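Local coordinates for alpha-fucosidase (Bifidobacterium bifidum, PDB 2EAB), which probably releases alpha-1,2-linked L-fucose from glycans by hydrolysis, this chain being the calcium-binding catalytic piece of a longer, membrane-associated protein, at residues 380-385 / 767-772; 417-420 / 424-427; 442-447 / 512-517; 504-509 / 580-585; 516-521 / 525-530. All blocks are in the same frame, centred on the assembly; numbering follows the deposited sequence.

Interaction 1: residues 380-385 / 767-772; sequences RYLTIG and DGNFGN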
# COMPACT_ATOMS: atom_id res chain seq x y z
N ARG A 380 0.45 9.36 4.69
CA ARG A 380 1.90 9.42 4.83
C ARG A 380 2.31 8.90 6.20
O ARG A 380 3.18 8.04 6.31
CB ARG A 380 2.41 10.84 4.59
CG ARG A 380 2.16 11.35 3.17
CD ARG A 380 2.86 12.66 2.86
NE ARG A 380 4.31 12.50 2.76
CZ ARG A 380 5.17 12.84 3.71
NH1 ARG A 380 4.76 13.35 4.87
NH2 ARG A 380 6.47 12.66 3.50
N TYR A 381 1.65 9.40 7.25
CA TYR A 381 1.88 8.95 8.61
C TYR A 381 1.81 7.42 8.73
O TYR A 381 2.68 6.79 9.34
CB TYR A 381 0.88 9.61 9.56
CG TYR A 381 0.94 9.05 10.95
CD1 TYR A 381 1.85 9.53 11.88
CD2 TYR A 381 0.10 7.99 11.34
CE1 TYR A 381 1.92 8.99 13.16
CE2 TYR A 381 0.17 7.45 12.61
CZ TYR A 381 1.08 7.95 13.51
OH TYR A 381 1.15 7.41 14.77
N LEU A 382 0.77 6.84 8.14
CA LEU A 382 0.51 5.40 8.27
C LEU A 382 1.56 4.57 7.54
O LEU A 382 1.81 3.43 7.93
CB LEU A 382 -0.90 5.05 7.79
CG LEU A 382 -2.05 5.55 8.67
CD1 LEU A 382 -3.37 5.36 7.94
CD2 LEU A 382 -2.07 4.85 10.04
N THR A 383 2.17 5.15 6.50
CA THR A 383 3.29 4.50 5.84
C THR A 383 4.49 4.42 6.79
O THR A 383 5.10 3.36 6.95
CB THR A 383 3.72 5.24 4.54
OG1 THR A 383 2.59 5.40 3.67
CG2 THR A 383 4.79 4.45 3.81
N ILE A 384 4.81 5.55 7.42
CA ILE A 384 5.90 5.58 8.40
C ILE A 384 5.67 4.57 9.53
O ILE A 384 6.59 3.89 9.95
CB ILE A 384 6.11 7.01 8.97
CG1 ILE A 384 6.36 8.01 7.83
CG2 ILE A 384 7.26 7.03 9.98
CD1 ILE A 384 6.27 9.47 8.27
N GLY A 385 4.43 4.49 10.01
CA GLY A 385 4.11 3.57 11.10
C GLY A 385 4.14 2.09 10.76
O GLY A 385 4.39 1.26 11.63
N ASP A 767 -5.80 0.16 2.61
CA ASP A 767 -5.56 0.47 1.20
C ASP A 767 -6.06 1.86 0.80
O ASP A 767 -5.29 2.67 0.27
CB ASP A 767 -6.11 -0.62 0.26
CG ASP A 767 -7.50 -1.13 0.64
OD1 ASP A 767 -8.39 -0.34 1.01
OD2 ASP A 767 -7.71 -2.36 0.53
N GLY A 768 -7.32 2.15 1.11
CA GLY A 768 -7.93 3.43 0.76
C GLY A 768 -7.30 4.64 1.42
O GLY A 768 -7.36 5.74 0.88
N ASN A 769 -6.68 4.46 2.59
CA ASN A 769 -5.91 5.54 3.21
C ASN A 769 -4.73 5.92 2.32
O ASN A 769 -4.49 7.10 2.04
CB ASN A 769 -5.40 5.15 4.60
CG ASN A 769 -6.46 5.23 5.67
OD1 ASN A 769 -6.87 4.21 6.23
ND2 ASN A 769 -6.92 6.44 5.97
N PHE A 770 -4.00 4.90 1.87
CA PHE A 770 -2.87 5.12 0.98
C PHE A 770 -3.33 5.60 -0.40
O PHE A 770 -2.67 6.44 -1.02
CB PHE A 770 -2.03 3.85 0.88
CG PHE A 770 -1.44 3.40 2.20
CD1 PHE A 770 -0.70 4.27 2.98
CD2 PHE A 770 -1.61 2.09 2.63
CE1 PHE A 770 -0.14 3.85 4.18
CE2 PHE A 770 -1.04 1.65 3.82
CZ PHE A 770 -0.31 2.54 4.60
N GLY A 771 -4.46 5.09 -0.86
CA GLY A 771 -5.03 5.51 -2.14
C GLY A 771 -5.43 6.97 -2.16
O GLY A 771 -5.26 7.65 -3.17
N ASN A 772 -5.93 7.46 -1.03
CA ASN A 772 -6.28 8.87 -0.90
C ASN A 772 -5.05 9.76 -1.08
O ASN A 772 -5.05 10.69 -1.89
CB ASN A 772 -6.96 9.13 0.45
CG ASN A 772 -7.29 10.58 0.66
OD1 ASN A 772 -6.41 11.39 0.95
ND2 ASN A 772 -8.57 10.93 0.50

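Interaction 2: residues 417-420 / 424-427; sequences SDFH and NLQM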
# COMPACT_ATOMS: atom_id res chain seq x y z
N SER A 417 -6.12 -10.26 7.09
CA SER A 417 -5.27 -9.06 7.11
C SER A 417 -3.97 -9.34 6.34
O SER A 417 -2.87 -9.01 6.79
CB SER A 417 -5.00 -8.59 8.55
OG SER A 417 -4.34 -7.33 8.54
N ASP A 418 -4.13 -9.94 5.18
CA ASP A 418 -3.02 -10.54 4.45
C ASP A 418 -2.37 -9.58 3.44
O ASP A 418 -2.54 -8.36 3.51
CB ASP A 418 -3.46 -11.88 3.80
CG ASP A 418 -4.45 -11.71 2.65
OD1 ASP A 418 -4.71 -10.55 2.26
OD2 ASP A 418 -4.94 -12.72 2.11
N PHE A 419 -1.60 -10.16 2.52
CA PHE A 419 -1.04 -9.43 1.39
C PHE A 419 -1.91 -9.77 0.19
O PHE A 419 -1.81 -10.86 -0.38
CB PHE A 419 0.44 -9.79 1.20
CG PHE A 419 1.25 -9.57 2.45
CD1 PHE A 419 1.65 -10.64 3.24
CD2 PHE A 419 1.57 -8.27 2.86
CE1 PHE A 419 2.38 -10.43 4.40
CE2 PHE A 419 2.30 -8.06 4.03
CZ PHE A 419 2.70 -9.14 4.80
N HIS A 420 -2.80 -8.84 -0.17
CA HIS A 420 -3.79 -9.06 -1.22
C HIS A 420 -3.27 -8.36 -2.47
O HIS A 420 -3.35 -7.13 -2.58
CB HIS A 420 -5.17 -8.51 -0.84
CG HIS A 420 -6.21 -9.56 -0.66
ND1 HIS A 420 -7.26 -9.76 -1.53
CD2 HIS A 420 -6.35 -10.50 0.31
CE1 HIS A 420 -8.00 -10.77 -1.09
NE2 HIS A 420 -7.46 -11.23 0.02
N ASN A 424 -4.77 -4.38 -3.71
CA ASN A 424 -4.67 -3.82 -2.36
C ASN A 424 -3.24 -3.50 -1.95
O ASN A 424 -2.93 -2.38 -1.55
CB ASN A 424 -5.32 -4.74 -1.33
CG ASN A 424 -6.75 -5.09 -1.69
OD1 ASN A 424 -7.70 -4.41 -1.29
ND2 ASN A 424 -6.91 -6.14 -2.46
N LEU A 425 -2.36 -4.49 -2.08
CA LEU A 425 -0.95 -4.27 -1.77
C LEU A 425 -0.34 -3.22 -2.70
O LEU A 425 0.47 -2.39 -2.27
CB LEU A 425 -0.17 -5.59 -1.84
CG LEU A 425 1.29 -5.52 -1.39
CD1 LEU A 425 1.42 -5.08 0.07
CD2 LEU A 425 1.99 -6.85 -1.62
N GLN A 426 -0.76 -3.24 -3.96
CA GLN A 426 -0.36 -2.22 -4.92
C GLN A 426 -0.72 -0.83 -4.40
O GLN A 426 0.11 0.08 -4.40
CB GLN A 426 -1.02 -2.45 -6.28
CG GLN A 426 -0.46 -3.63 -7.08
CD GLN A 426 -1.01 -4.99 -6.69
OE1 GLN A 426 -1.87 -5.13 -5.81
NE2 GLN A 426 -0.50 -6.03 -7.36
N MET A 427 -1.97 -0.67 -3.95
CA MET A 427 -2.46 0.60 -3.44
C MET A 427 -1.67 1.09 -2.23
O MET A 427 -1.40 2.29 -2.10
CB MET A 427 -3.95 0.52 -3.13
CG MET A 427 -4.58 1.87 -2.85
SD MET A 427 -6.36 1.83 -2.68
CE MET A 427 -6.84 1.09 -4.25

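Interaction 3: residues 442-447 / 512-517; sequences EPLIEY and LQNVYE. With EDO (1,2-ethanediol), chain G.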
# COMPACT_ATOMS: atom_id res chain seq x y z
N GLU A 442 11.22 -0.22 0.56
CA GLU A 442 12.18 -1.32 0.66
C GLU A 442 11.56 -2.67 1.05
O GLU A 442 11.84 -3.67 0.41
CB GLU A 442 13.35 -0.96 1.60
CG GLU A 442 14.38 -2.08 1.82
CD GLU A 442 14.99 -2.64 0.53
OE1 GLU A 442 15.14 -1.88 -0.45
OE2 GLU A 442 15.33 -3.84 0.52
N PRO A 443 10.72 -2.71 2.11
CA PRO A 443 10.13 -4.02 2.44
C PRO A 443 9.26 -4.62 1.33
O PRO A 443 9.14 -5.84 1.25
CB PRO A 443 9.32 -3.75 3.71
CG PRO A 443 9.12 -2.29 3.74
CD PRO A 443 10.32 -1.68 3.09
N LEU A 444 8.63 -3.79 0.50
CA LEU A 444 7.91 -4.34 -0.65
C LEU A 444 8.87 -4.97 -1.65
O LEU A 444 8.60 -6.05 -2.17
CB LEU A 444 7.04 -3.29 -1.36
CG LEU A 444 6.24 -3.85 -2.54
CD1 LEU A 444 5.18 -4.85 -2.05
CD2 LEU A 444 5.61 -2.74 -3.36
N ILE A 445 9.99 -4.30 -1.93
CA ILE A 445 10.96 -4.85 -2.87
C ILE A 445 11.47 -6.20 -2.36
O ILE A 445 11.50 -7.18 -3.11
CB ILE A 445 12.14 -3.89 -3.14
CG1 ILE A 445 11.62 -2.51 -3.58
CG2 ILE A 445 13.07 -4.48 -4.20
CD1 ILE A 445 12.70 -1.46 -3.74
N GLU A 446 11.84 -6.24 -1.09
CA GLU A 446 12.28 -7.50 -0.48
C GLU A 446 11.19 -8.57 -0.50
O GLU A 446 11.48 -9.75 -0.71
CB GLU A 446 12.80 -7.28 0.94
CG GLU A 446 13.44 -8.54 1.51
CD GLU A 446 13.92 -8.43 2.94
OE1 GLU A 446 14.07 -7.31 3.46
OE2 GLU A 446 14.15 -9.49 3.56
N TYR A 447 9.94 -8.16 -0.30
CA TYR A 447 8.82 -9.10 -0.33
C TYR A 447 8.65 -9.74 -1.71
O TYR A 447 8.43 -10.94 -1.82
CB TYR A 447 7.53 -8.39 0.08
CG TYR A 447 6.35 -9.32 0.21
CD1 TYR A 447 6.19 -10.11 1.35
CD2 TYR A 447 5.41 -9.43 -0.81
CE1 TYR A 447 5.12 -10.98 1.48
CE2 TYR A 447 4.34 -10.31 -0.70
CZ TYR A 447 4.19 -11.07 0.45
OH TYR A 447 3.13 -11.94 0.55
N LEU A 512 5.17 -5.79 -9.65
CA LEU A 512 6.43 -5.34 -10.24
C LEU A 512 6.41 -3.89 -10.71
O LEU A 512 7.47 -3.26 -10.78
CB LEU A 512 6.89 -6.28 -11.35
CG LEU A 512 7.43 -7.63 -10.85
CD1 LEU A 512 7.58 -8.59 -12.02
CD2 LEU A 512 8.75 -7.49 -10.10
N GLN A 513 5.23 -3.37 -11.03
CA GLN A 513 5.15 -1.93 -11.32
C GLN A 513 5.56 -1.10 -10.12
O GLN A 513 6.36 -0.17 -10.25
CB GLN A 513 3.75 -1.52 -11.76
CG GLN A 513 3.35 -2.00 -13.13
CD GLN A 513 2.10 -1.33 -13.65
OE1 GLN A 513 1.95 -0.12 -13.53
NE2 GLN A 513 1.21 -2.11 -14.26
N ASN A 514 5.02 -1.43 -8.94
CA ASN A 514 5.39 -0.71 -7.72
C ASN A 514 6.88 -0.81 -7.45
O ASN A 514 7.51 0.15 -7.01
CB ASN A 514 4.64 -1.27 -6.51
CG ASN A 514 3.15 -1.05 -6.56
OD1 ASN A 514 2.61 -0.14 -5.91
ND2 ASN A 514 2.46 -1.89 -7.29
N VAL A 515 7.45 -1.98 -7.74
CA VAL A 515 8.87 -2.22 -7.55
C VAL A 515 9.70 -1.36 -8.52
O VAL A 515 10.64 -0.69 -8.09
CB VAL A 515 9.22 -3.73 -7.67
CG1 VAL A 515 10.72 -3.94 -7.64
CG2 VAL A 515 8.55 -4.51 -6.56
N TYR A 516 9.34 -1.38 -9.80
CA TYR A 516 10.08 -0.60 -10.79
C TYR A 516 10.03 0.90 -10.49
O TYR A 516 10.99 1.63 -10.76
CB TYR A 516 9.61 -0.89 -12.22
CG TYR A 516 10.45 -0.14 -13.23
CD1 TYR A 516 11.76 -0.52 -13.48
CD2 TYR A 516 9.96 0.98 -13.89
CE1 TYR A 516 12.57 0.18 -14.37
CE2 TYR A 516 10.76 1.70 -14.79
CZ TYR A 516 12.06 1.29 -15.02
OH TYR A 516 12.87 1.97 -15.90
N GLU A 517 8.91 1.37 -9.93
CA GLU A 517 8.80 2.77 -9.56
C GLU A 517 9.87 3.22 -8.57
O GLU A 517 10.26 4.39 -8.57
CB GLU A 517 7.41 3.09 -9.02
CG GLU A 517 6.33 2.98 -10.07
CD GLU A 517 5.21 3.98 -9.90
OE1 GLU A 517 4.92 4.38 -8.75
OE2 GLU A 517 4.63 4.39 -10.93
C1 EDO G . 0.91 6.34 -9.96
O1 EDO G . 1.32 7.62 -10.65
C2 EDO G . 1.66 6.34 -8.56
O2 EDO G . 3.08 6.44 -8.84

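Interaction 4: residues 504-509 / 580-585; sequences SPAAVP and SSLVWQ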
# COMPACT_ATOMS: atom_id res chain seq x y z
N SER A 504 -4.86 -15.36 -10.38
CA SER A 504 -4.54 -14.06 -10.95
C SER A 504 -3.04 -13.89 -11.10
O SER A 504 -2.44 -13.10 -10.38
CB SER A 504 -5.09 -12.94 -10.06
OG SER A 504 -4.47 -12.96 -8.78
N PRO A 505 -2.43 -14.61 -12.05
CA PRO A 505 -0.98 -14.57 -12.15
C PRO A 505 -0.42 -13.22 -12.60
O PRO A 505 0.77 -12.97 -12.40
CB PRO A 505 -0.65 -15.67 -13.16
CG PRO A 505 -1.88 -15.82 -13.97
CD PRO A 505 -3.02 -15.53 -13.04
N ALA A 506 -1.26 -12.38 -13.20
CA ALA A 506 -0.80 -11.03 -13.56
C ALA A 506 -0.59 -10.15 -12.33
O ALA A 506 -0.09 -9.02 -12.45
CB ALA A 506 -1.75 -10.38 -14.55
N ALA A 507 -0.95 -10.66 -11.15
CA ALA A 507 -0.64 -9.99 -9.89
C ALA A 507 0.86 -9.71 -9.76
O ALA A 507 1.26 -8.69 -9.18
CB ALA A 507 -1.12 -10.83 -8.72
N VAL A 508 1.69 -10.63 -10.26
CA VAL A 508 3.15 -10.44 -10.18
C VAL A 508 3.63 -9.31 -11.11
O VAL A 508 4.24 -8.36 -10.63
CB VAL A 508 3.94 -11.76 -10.34
CG1 VAL A 508 5.43 -11.49 -10.38
CG2 VAL A 508 3.60 -12.71 -9.21
N PRO A 509 3.31 -9.37 -12.42
CA PRO A 509 3.50 -8.17 -13.24
C PRO A 509 3.03 -6.88 -12.55
O PRO A 509 3.77 -5.89 -12.51
CB PRO A 509 2.68 -8.47 -14.50
CG PRO A 509 2.83 -9.96 -14.66
CD PRO A 509 2.86 -10.52 -13.25
N SER A 580 -3.63 -8.13 -20.33
CA SER A 580 -2.79 -7.60 -21.40
C SER A 580 -2.21 -6.24 -21.06
O SER A 580 -1.06 -5.96 -21.40
CB SER A 580 -3.52 -7.58 -22.74
OG SER A 580 -3.74 -8.90 -23.18
N SER A 581 -2.99 -5.40 -20.39
CA SER A 581 -2.49 -4.09 -19.98
C SER A 581 -1.34 -4.24 -18.99
O SER A 581 -0.34 -3.51 -19.07
CB SER A 581 -3.60 -3.23 -19.36
OG SER A 581 -4.58 -2.92 -20.33
N LEU A 582 -1.48 -5.19 -18.07
CA LEU A 582 -0.45 -5.44 -17.08
C LEU A 582 0.81 -6.03 -17.71
O LEU A 582 1.93 -5.62 -17.37
CB LEU A 582 -0.97 -6.35 -15.97
CG LEU A 582 -1.97 -5.68 -15.02
CD1 LEU A 582 -2.51 -6.71 -14.04
CD2 LEU A 582 -1.35 -4.50 -14.28
N VAL A 583 0.65 -6.99 -18.61
CA VAL A 583 1.82 -7.61 -19.24
C VAL A 583 2.53 -6.61 -20.16
O VAL A 583 3.77 -6.55 -20.18
CB VAL A 583 1.47 -8.94 -19.94
CG1 VAL A 583 2.67 -9.49 -20.72
CG2 VAL A 583 1.02 -9.96 -18.90
N TRP A 584 1.75 -5.81 -20.88
CA TRP A 584 2.30 -4.74 -21.70
C TRP A 584 3.15 -3.79 -20.85
O TRP A 584 4.27 -3.45 -21.23
CB TRP A 584 1.17 -3.99 -22.40
CG TRP A 584 1.61 -2.90 -23.33
CD1 TRP A 584 1.84 -3.01 -24.68
CD2 TRP A 584 1.87 -1.53 -23.00
NE1 TRP A 584 2.22 -1.80 -25.19
CE2 TRP A 584 2.24 -0.87 -24.19
CE3 TRP A 584 1.80 -0.80 -21.81
CZ2 TRP A 584 2.56 0.49 -24.22
CZ3 TRP A 584 2.12 0.56 -21.84
CH2 TRP A 584 2.48 1.19 -23.04
N GLN A 585 2.62 -3.40 -19.69
CA GLN A 585 3.35 -2.48 -18.82
C GLN A 585 4.63 -3.10 -18.29
O GLN A 585 5.66 -2.42 -18.19
CB GLN A 585 2.49 -2.01 -17.65
CG GLN A 585 2.99 -0.72 -17.05
CD GLN A 585 2.80 0.45 -17.99
OE1 GLN A 585 1.67 0.83 -18.30
NE2 GLN A 585 3.90 1.01 -18.49
O HOH W 1 2.33 -4.69 -14.87

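Interaction 5: residues 516-521 / 525-530; sequences YEAYEY and PALLDR. With EDO (1,2-ethanediol), chain I; EDO (1,2-ethanediol), chain G.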
# COMPACT_ATOMS: atom_id res chain seq x y z
N TYR A 516 9.34 -1.38 -9.80
CA TYR A 516 10.08 -0.60 -10.79
C TYR A 516 10.03 0.90 -10.49
O TYR A 516 10.99 1.63 -10.76
CB TYR A 516 9.61 -0.89 -12.22
CG TYR A 516 10.45 -0.14 -13.23
CD1 TYR A 516 11.76 -0.52 -13.48
CD2 TYR A 516 9.96 0.98 -13.89
CE1 TYR A 516 12.57 0.18 -14.37
CE2 TYR A 516 10.76 1.70 -14.79
CZ TYR A 516 12.06 1.29 -15.02
OH TYR A 516 12.87 1.97 -15.90
N GLU A 517 8.91 1.37 -9.93
CA GLU A 517 8.80 2.77 -9.56
C GLU A 517 9.87 3.22 -8.57
O GLU A 517 10.26 4.39 -8.57
CB GLU A 517 7.41 3.09 -9.02
CG GLU A 517 6.33 2.98 -10.07
CD GLU A 517 5.21 3.98 -9.90
OE1 GLU A 517 4.92 4.38 -8.75
OE2 GLU A 517 4.63 4.39 -10.93
N ALA A 518 10.38 2.31 -7.75
CA ALA A 518 11.48 2.66 -6.85
C ALA A 518 12.68 3.17 -7.64
O ALA A 518 13.38 4.08 -7.19
CB ALA A 518 11.87 1.48 -5.99
N TYR A 519 12.92 2.58 -8.81
CA TYR A 519 13.94 3.09 -9.72
C TYR A 519 13.50 4.36 -10.46
O TYR A 519 14.27 5.32 -10.54
CB TYR A 519 14.42 2.02 -10.72
CG TYR A 519 15.47 2.58 -11.64
CD1 TYR A 519 16.71 2.96 -11.13
CD2 TYR A 519 15.23 2.79 -12.99
CE1 TYR A 519 17.69 3.50 -11.93
CE2 TYR A 519 16.22 3.35 -13.82
CZ TYR A 519 17.45 3.69 -13.27
OH TYR A 519 18.45 4.22 -14.04
N GLU A 520 12.28 4.37 -11.00
CA GLU A 520 11.80 5.54 -11.73
C GLU A 520 11.99 6.83 -10.95
O GLU A 520 12.42 7.84 -11.49
CB GLU A 520 10.30 5.46 -11.98
CG GLU A 520 9.85 4.54 -13.05
CD GLU A 520 8.34 4.62 -13.21
OE1 GLU A 520 7.65 4.90 -12.21
OE2 GLU A 520 7.83 4.40 -14.33
N TYR A 521 11.62 6.80 -9.67
CA TYR A 521 11.62 7.99 -8.85
C TYR A 521 12.98 8.32 -8.22
O TYR A 521 13.16 9.42 -7.68
CB TYR A 521 10.56 7.87 -7.75
CG TYR A 521 9.13 8.11 -8.16
CD1 TYR A 521 8.56 9.38 -8.06
CD2 TYR A 521 8.31 7.07 -8.60
CE1 TYR A 521 7.23 9.61 -8.38
CE2 TYR A 521 6.97 7.29 -8.92
CZ TYR A 521 6.45 8.57 -8.80
OH TYR A 521 5.13 8.81 -9.11
N PRO A 525 21.23 3.31 -9.04
CA PRO A 525 21.73 2.15 -9.78
C PRO A 525 21.66 0.82 -9.03
O PRO A 525 21.55 -0.23 -9.66
CB PRO A 525 23.19 2.54 -10.08
CG PRO A 525 23.55 3.51 -9.02
CD PRO A 525 22.29 4.29 -8.77
N ALA A 526 21.70 0.86 -7.70
CA ALA A 526 21.56 -0.35 -6.90
C ALA A 526 20.13 -0.91 -7.02
O ALA A 526 19.93 -2.12 -7.10
CB ALA A 526 21.93 -0.09 -5.44
N LEU A 527 19.14 -0.01 -7.03
CA LEU A 527 17.76 -0.41 -7.23
C LEU A 527 17.55 -0.91 -8.66
O LEU A 527 16.83 -1.88 -8.88
CB LEU A 527 16.79 0.72 -6.90
CG LEU A 527 16.61 1.00 -5.41
CD1 LEU A 527 15.82 2.28 -5.19
CD2 LEU A 527 15.92 -0.18 -4.72
N LEU A 528 18.19 -0.25 -9.62
CA LEU A 528 18.11 -0.69 -11.01
C LEU A 528 18.47 -2.17 -11.16
O LEU A 528 17.77 -2.91 -11.84
CB LEU A 528 19.01 0.17 -11.91
CG LEU A 528 19.12 -0.23 -13.38
CD1 LEU A 528 17.75 -0.24 -14.06
CD2 LEU A 528 20.05 0.75 -14.08
N ASP A 529 19.57 -2.59 -10.54
CA ASP A 529 20.00 -3.98 -10.66
C ASP A 529 18.95 -4.95 -10.11
O ASP A 529 18.66 -5.98 -10.73
CB ASP A 529 21.34 -4.21 -9.96
CG ASP A 529 22.52 -3.66 -10.75
OD1 ASP A 529 22.32 -3.17 -11.89
OD2 ASP A 529 23.65 -3.74 -10.24
N ARG A 530 18.36 -4.60 -8.98
CA ARG A 530 17.35 -5.45 -8.33
C ARG A 530 16.06 -5.52 -9.13
O ARG A 530 15.49 -6.60 -9.29
CB ARG A 530 17.06 -4.95 -6.91
CG ARG A 530 18.23 -5.14 -5.97
CD ARG A 530 18.00 -4.40 -4.68
NE ARG A 530 17.02 -5.07 -3.84
CZ ARG A 530 16.46 -4.51 -2.76
NH1 ARG A 530 16.78 -3.27 -2.42
NH2 ARG A 530 15.59 -5.19 -2.03
C1 EDO I . 14.95 6.95 -14.60
O1 EDO I . 13.63 6.32 -14.50
C2 EDO I . 15.36 6.77 -13.10
O2 EDO I . 15.21 8.37 -12.57
C1 EDO G . 0.91 6.34 -9.96
O1 EDO G . 1.32 7.62 -10.65
C2 EDO G . 1.66 6.34 -8.56
O2 EDO G . 3.08 6.44 -8.84

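Interaction 1: residues 380-385 / 767-772
In the alpha-helical core of the catalytic domain, helix 365-386 meets the start of helix 767-780 where Leu382 and Thr383 confront Asn769 and Phe770. The closest polar-to-aromatic approach is Thr383 OG1 to Phe770 CE1, 3.2 Å, with the hydroxyl arriving obliquely to the ring. This hydroxyl is already engaged one helical turn back, with Gly379 O, so the ring meets an oxygen that has its own partner. With CG placed beside its backbone N (chi1 -61°), Phe770 sends its ring to the neighbouring helix edge first. Leu382 C lies at that edge, near the ring plane, 3.8 Å from Phe770 CE1, and Leu382 CB packs on the same Phe770 CE1 at 3.9 Å.

The family 95 catalytic domain is an (alpha/alpha)6 barrel, and here two helices far apart in sequence are brought together; the axes of the two short segments approach to 9.6 Å, with N-to-C directions at 126°. Beside the ring, Leu382 CD1 reaches Asn769 CG at 3.8 Å. The Asn769 amide is held elsewhere, OD1 by Asp759 N and ND2 by Leu757 O, which fixes its rotation while Leu382 CD1 packs on its CB and on the amide carbon. Further along helix 365-386, past Thr383, the Phe770 ring also touches Ser386, a calcium ligand whose OG is hydrogen-bonded to Leu382 O; the bound calcium lies about 10 Å from the Phe770 side chain.

Interaction 2: residues 417-420 / 424-427
Asn424, at the start of helix 424-428, lies beside His420, the two side chains running the same way with imidazole and amide planes 84° apart, nearly perpendicular. Their beta carbons do much of the touching: Asn424 CB is 3.8 Å from His420 CB and 3.3 Å from His420 O. The imidazole of His420 also meets Trp415 edge-to-face.

Leu425 follows, and its amide makes the hydrogen bond of the turn: Leu425 N to His420 O, 2.9 Å, with a nearly straight N-H...O angle of 167°. The donor comes five positions after the acceptor (i+5 to i), as in a pi-turn, so the last carbonyl of strand 419-420 occupies an amide of the first helical turn that has no earlier helical carbonyl to bind. This is how the catalytic domain passes from a short strand, paired with strand 486-487, through a tight turn of three residues into a core helix. The side chain of Leu425 has CG anti to its own N (chi1 -174°), which carries CD1 to the rim of the Phe419 ring, 4.2 Å from Phe419 CD2. Beyond, the Phe419 ring meets Trp80 and Tyr447, and it lies about 4 Å from the side chain of the calcium ligand Leu393.

Gln426 bends back over the turn through its second torsion, its NE2 hydrogen-bonded to Met421 O.

Interaction 3: residues 442-447 / 512-517
Leu444 meets the flat, amide-bearing side chain of Asn514 at its stem: Leu444 CD2 rests on Asn514 CB at 3.6 Å. It is part of a close helix-helix contact in the (alpha/alpha)6 barrel of the catalytic domain, helix 442-450 against helix 507-520, with the CA atoms of Ile445 and Val515 5.8 Å apart. Leu444 carries CG anti to the backbone N (chi1 -178°), which extends its CD2 across the groove toward Asn514, where the two side chains pass at a slant.

The other flat group, the Glu517 carboxylate, lies on a different side of helix 507-520. Its OE1 accepts a hydrogen bond from O2 of a 1,2-ethanediol, probably a crystallisation component, at 2.8 Å, while OE2 forms a salt bridge with Arg820 NH2. A second acid, Glu520, comes close to OE2, a crowding of negative charge that the arginine, with the amine of a bound Tris, probably offsets in part. With an alanine here the carboxylate would be gone, and Arg820 NH2 would probably lose this charged partner and the diol one acceptor.

The second contact between the helices is aliphatic: Ile445 CG2 meets Val515 CG1 at 4.2 Å.

Interaction 4: residues 504-509 / 580-585
A single water joins the backbones of Leu582 and Pro509, giving one hydrogen to each carbonyl: it lies 2.7 Å from Leu582 O and, in a weak bond, 3.0 Å from Pro509 O. Two helices of the catalytic barrel, 507-520 at its beginning and 577-596 within its first turns, thus share a solvent molecule in a buried contact.

Leu582 gives the largest share of the buried surface. Its CG sits beside the backbone N (chi1 -72°), and the chain extends until CD1 lies alongside the turn that precedes the first helix, 3.8 Å from Ala506 CB and 3.7 Å from Ala506 O. That turn, type I from Ser504 to Ala507, is closed by the bond Ala507 N to Ser504 O and presents the Ala506 methyl to Leu582. Pro509 completes the patch from within the first helix, its CB 4.5 Å from Leu582 CB. Further along helix 577-596, Gln585 NE2 is hydrogen-bonded to Asp690, a residue of a calcium site seen for this protein but not occupied in this chain.

The small Ala506 and compact Pro509 are consistent with the close approach of the backbones, the CA atoms of Pro509 and Leu582 being 6.1 Å apart. No direct hydrogen bond crosses the contact; the water bridges two carbonyl acceptors by donating to both, weakly to Pro509 O.

Interaction 5: residues 516-521 / 525-530
Tyr519 and Leu528 lie side by side and point the same way, the leucine lying over one face of the phenol ring. Leu528 CD1 stands above the middle of that face, 4.0 Å from the Tyr519 ring centroid and 12° off the normal, a well-centred CH-pi contact. The rest of the leucine follows the ring along its length: Leu528 CB touches Tyr519 CE1 at 3.6 Å, and Leu528 CD2 is 3.8 Å from Tyr519 OH. Both residues have CG anti to the backbone N (chi1 180° for Tyr519, 176° for Leu528); these torsions, on two neighbouring antiparallel helices, are consistent with their running alongside each other. The opposite face takes C2 of a 1,2-ethanediol, offset toward the rim, whose O2 donates to Glu520 O; Tyr516 OH lies at the ring edge, in its plane. An alanine in place of Tyr519 would probably leave a gap over Leu528 and deprive its methyls of the aromatic face they cover.

Next to this pair, Leu527 projects toward the other helix, its CD1 set 3.6 Å from Ala518 O and 4.1 Å from Ala518 CB. The diol held by Glu517 also accepts a hydrogen bond from Tyr521 OH at its O2, 3.1 Å.

Helices 507-520 and 525-546, joined by a short turn, form an antiparallel helical hairpin of the (alpha/alpha)6 barrel. Leu528 also touches Ala596 of helix 577-596, Arg530 pairs with Glu442 and Glu449 of helix 442-450, and the Glu520 backbone is hydrogen-bonded to Gly821, between strands 812-819 and 823-830.

In the fold
Followed from the N terminus, interaction 1 opens on helix 365-386 and closes only at helix 767-780, so the other four all fall within its span, wholly inside the catalytic domain. Interaction 2 is the first to close, a local strand-to-helix turn that touches both interaction 1 and interaction 3. Interaction 3 then opens on helix 442-450 and crosses interaction 4, since 504-509 precedes 512-517 and 580-585 follows it. Interaction 5 lies within the loop of interaction 4 and begins where interaction 3 ends. Helix 507-520 serves interactions 3, 4 and 5, tying helices 442-450, 525-546 and 577-596 together, while interaction 2 comes nearest the bound calcium, about 7 Å from the Phe419 side chain.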